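Local coordinates for Cgl0159-like domain-containing protein (Corynebacterium glutamicum, PDB 3FOK), which is of unknown function but belongs to a family of TIM-barrel proteins, which suggests, without proving, an enzymatic role, at residues 197-202 and 226-231. Residues are numbered along the deposited sequence; the frame is centred on the assembly and turned at random.
Sequences LSTDAV and VEEMER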
loop_
_atom_site.group_PDB
_atom_site.type_symbol
_atom_site.label_atom_id
_atom_site.label_comp_id
_atom_site.label_asym_id
_atom_site.label_seq_id
_atom_site.Cartn_x
_atom_site.Cartn_y
_atom_site.Cartn_z
ATOM N N LEU A 197 23.547 -9.201 22.411
ATOM C CA LEU A 197 23.698 -8.410 23.624
ATOM C C LEU A 197 25.097 -7.858 23.876
ATOM O O LEU A 197 25.403 -7.430 24.982
ATOM C CB LEU A 197 23.238 -9.221 24.836
ATOM C CG LEU A 197 21.754 -9.597 24.823
ATOM C CD1 LEU A 197 21.406 -10.379 26.084
ATOM C CD2 LEU A 197 20.909 -8.335 24.731
ATOM N N SER A 198 25.951 -7.857 22.861
ATOM C CA SER A 198 27.297 -7.316 23.039
ATOM C C SER A 198 27.169 -5.800 23.145
ATOM O O SER A 198 26.279 -5.203 22.538
ATOM C CB SER A 198 28.199 -7.684 21.855
ATOM O OG SER A 198 27.806 -7.000 20.678
ATOM N N THR A 199 28.061 -5.187 23.913
ATOM C CA THR A 199 28.044 -3.748 24.119
ATOM C C THR A 199 27.904 -2.928 22.837
ATOM O O THR A 199 27.054 -2.037 22.758
ATOM C CB THR A 199 29.316 -3.286 24.854
ATOM O OG1 THR A 199 29.480 -4.060 26.047
ATOM C CG2 THR A 199 29.211 -1.810 25.229
ATOM N N ASP A 200 28.731 -3.216 21.836
ATOM C CA ASP A 200 28.678 -2.461 20.592
ATOM C C ASP A 200 27.380 -2.612 19.806
ATOM O O ASP A 200 26.955 -1.671 19.131
ATOM C CB ASP A 200 29.869 -2.817 19.704
ATOM C CG ASP A 200 31.171 -2.247 20.233
ATOM O OD1 ASP A 200 31.195 -1.044 20.568
ATOM O OD2 ASP A 200 32.171 -2.992 20.312
ATOM N N ALA A 201 26.750 -3.783 19.888
ATOM C CA ALA A 201 25.500 -4.002 19.174
ATOM C C ALA A 201 24.400 -3.150 19.804
ATOM O O ALA A 201 23.612 -2.516 19.096
ATOM C CB ALA A 201 25.120 -5.471 19.214
ATOM N N VAL A 202 24.347 -3.132 21.134
ATOM C CA VAL A 202 23.344 -2.345 21.832
ATOM C C VAL A 202 23.510 -0.875 21.469
ATOM O O VAL A 202 22.529 -0.173 21.212
ATOM C CB VAL A 202 23.469 -2.504 23.361
ATOM C CG1 VAL A 202 22.472 -1.591 24.064
ATOM C CG2 VAL A 202 23.225 -3.951 23.751
ATOM N N VAL A 226 23.635 -4.619 29.929
ATOM C CA VAL A 226 24.708 -5.345 29.272
ATOM C C VAL A 226 26.100 -4.987 29.788
ATOM O O VAL A 226 26.261 -4.103 30.627
ATOM C CB VAL A 226 24.619 -5.091 27.745
ATOM C CG1 VAL A 226 25.841 -5.623 27.026
ATOM C CG2 VAL A 226 23.368 -5.749 27.203
ATOM N N GLU A 227 27.099 -5.705 29.285
ATOM C CA GLU A 227 28.491 -5.487 29.649
ATOM C C GLU A 227 28.876 -4.044 29.310
ATOM O O GLU A 227 28.427 -3.511 28.299
ATOM C CB GLU A 227 29.385 -6.449 28.860
ATOM C CG GLU A 227 30.645 -6.843 29.592
ATOM C CD GLU A 227 30.370 -7.873 30.668
ATOM O OE1 GLU A 227 30.098 -9.040 30.312
ATOM O OE2 GLU A 227 30.415 -7.516 31.865
ATOM N N GLU A 228 29.690 -3.414 30.163
ATOM C CA GLU A 228 30.156 -2.031 29.939
ATOM C C GLU A 228 29.036 -0.962 29.704
ATOM O O GLU A 228 29.146 -0.186 28.752
ATOM C CB GLU A 228 31.102 -2.036 28.724
ATOM C CG GLU A 228 32.560 -2.330 29.029
ATOM C CD GLU A 228 33.444 -2.204 27.802
ATOM O OE1 GLU A 228 33.415 -3.119 26.950
ATOM O OE2 GLU A 228 34.158 -1.182 27.684
HETATM N N MSE A 229 28.044 -0.907 30.615
HETATM C CA MSE A 229 26.819 -0.071 30.584
HETATM C C MSE A 229 26.872 1.428 30.732
HETATM O O MSE A 229 25.819 2.114 30.729
HETATM C CB MSE A 229 25.879 -0.505 31.689
HETATM C CG MSE A 229 24.878 -1.592 31.290
HETATM SE SE MSE A 229 23.672 -1.044 29.911
HETATM C CE MSE A 229 22.210 -0.428 31.007
ATOM N N GLU A 230 28.065 1.971 30.876
ATOM C CA GLU A 230 28.187 3.393 31.161
ATOM C C GLU A 230 28.702 3.985 29.882
ATOM O O GLU A 230 28.641 5.188 29.623
ATOM C CB GLU A 230 29.124 3.436 32.317
ATOM C CG GLU A 230 29.680 4.709 32.903
ATOM C CD GLU A 230 30.691 4.271 33.924
ATOM O OE1 GLU A 230 30.381 3.346 34.725
ATOM O OE2 GLU A 230 31.813 4.791 33.891
ATOM N N ARG A 231 29.028 3.029 29.032
ATOM C CA ARG A 231 29.528 3.260 27.720
ATOM C C ARG A 231 28.329 3.154 26.781
ATOM O O ARG A 231 28.286 3.817 25.749
ATOM C CB ARG A 231 30.552 2.197 27.428
ATOM C CG ARG A 231 31.253 2.387 26.129
ATOM C CD ARG A 231 32.311 1.327 25.945
ATOM N NE ARG A 231 32.530 1.052 24.533
ATOM C CZ ARG A 231 32.614 -0.168 24.023
ATOM N NH1 ARG A 231 32.504 -1.228 24.809
ATOM N NH2 ARG A 231 32.791 -0.330 22.723
#
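A threonine hydroxyl bonded to a loop carbonyl and a salt bridge between Asp-200 and Arg-231 join the first turn of helix 199-210 to the loop that follows strand 219-224 and runs into the short helix 229-232. Thr-199 sits at the middle, buried. Its OG1 lies anti to the carbonyl carbon (chi1 -53°) and donates to Glu-227 O at 2.5 Å, reaching the oxygen from above the carbonyl plane, 59° out of it. The threonine's other branch, CG2, packs 3.4 Å from Arg-231 NH1, the two side chains crossing at about a right angle, and Thr-199 also touches Val-232, the residue that follows Arg-231 in the short helix.

Arg-231 runs out extended from CG to NE, CG anti to its own backbone nitrogen (chi1 -175°), and this reach carries the guanidinium past the threonine to the aspartate. There its two terminal nitrogens divide the work: NH2 bridges to Asp-200 OD1 at 2.8 Å, while NH1 pairs with Glu-228 OE1 at 3.0 Å within its own segment. The Asp-200 carboxylate stands nearly perpendicular to the guanidinium, so a single oxygen makes the close approach. NH2 also forms a salt bridge with Glu-63 of the second subunit, which tucks this network against a neighbouring chain; the arginine's positive charge probably offsets the closeness of Glu-63 and Asp-200.

On the other side of Thr-199 the contact turns apolar. Val-226 CG2 meets Val-202 CG2 at 3.9 Å and Leu-197 CB at 4.2 Å. Ser-198 N-caps helix 199-210 through a weak bond from Ala-201 N to its OG, which is also hydrogen-bonded to Asp-196. Packing of a helix start against the loop at the C-terminal end of the next parallel strand is characteristic of the beta-alpha repeats of a TIM barrel.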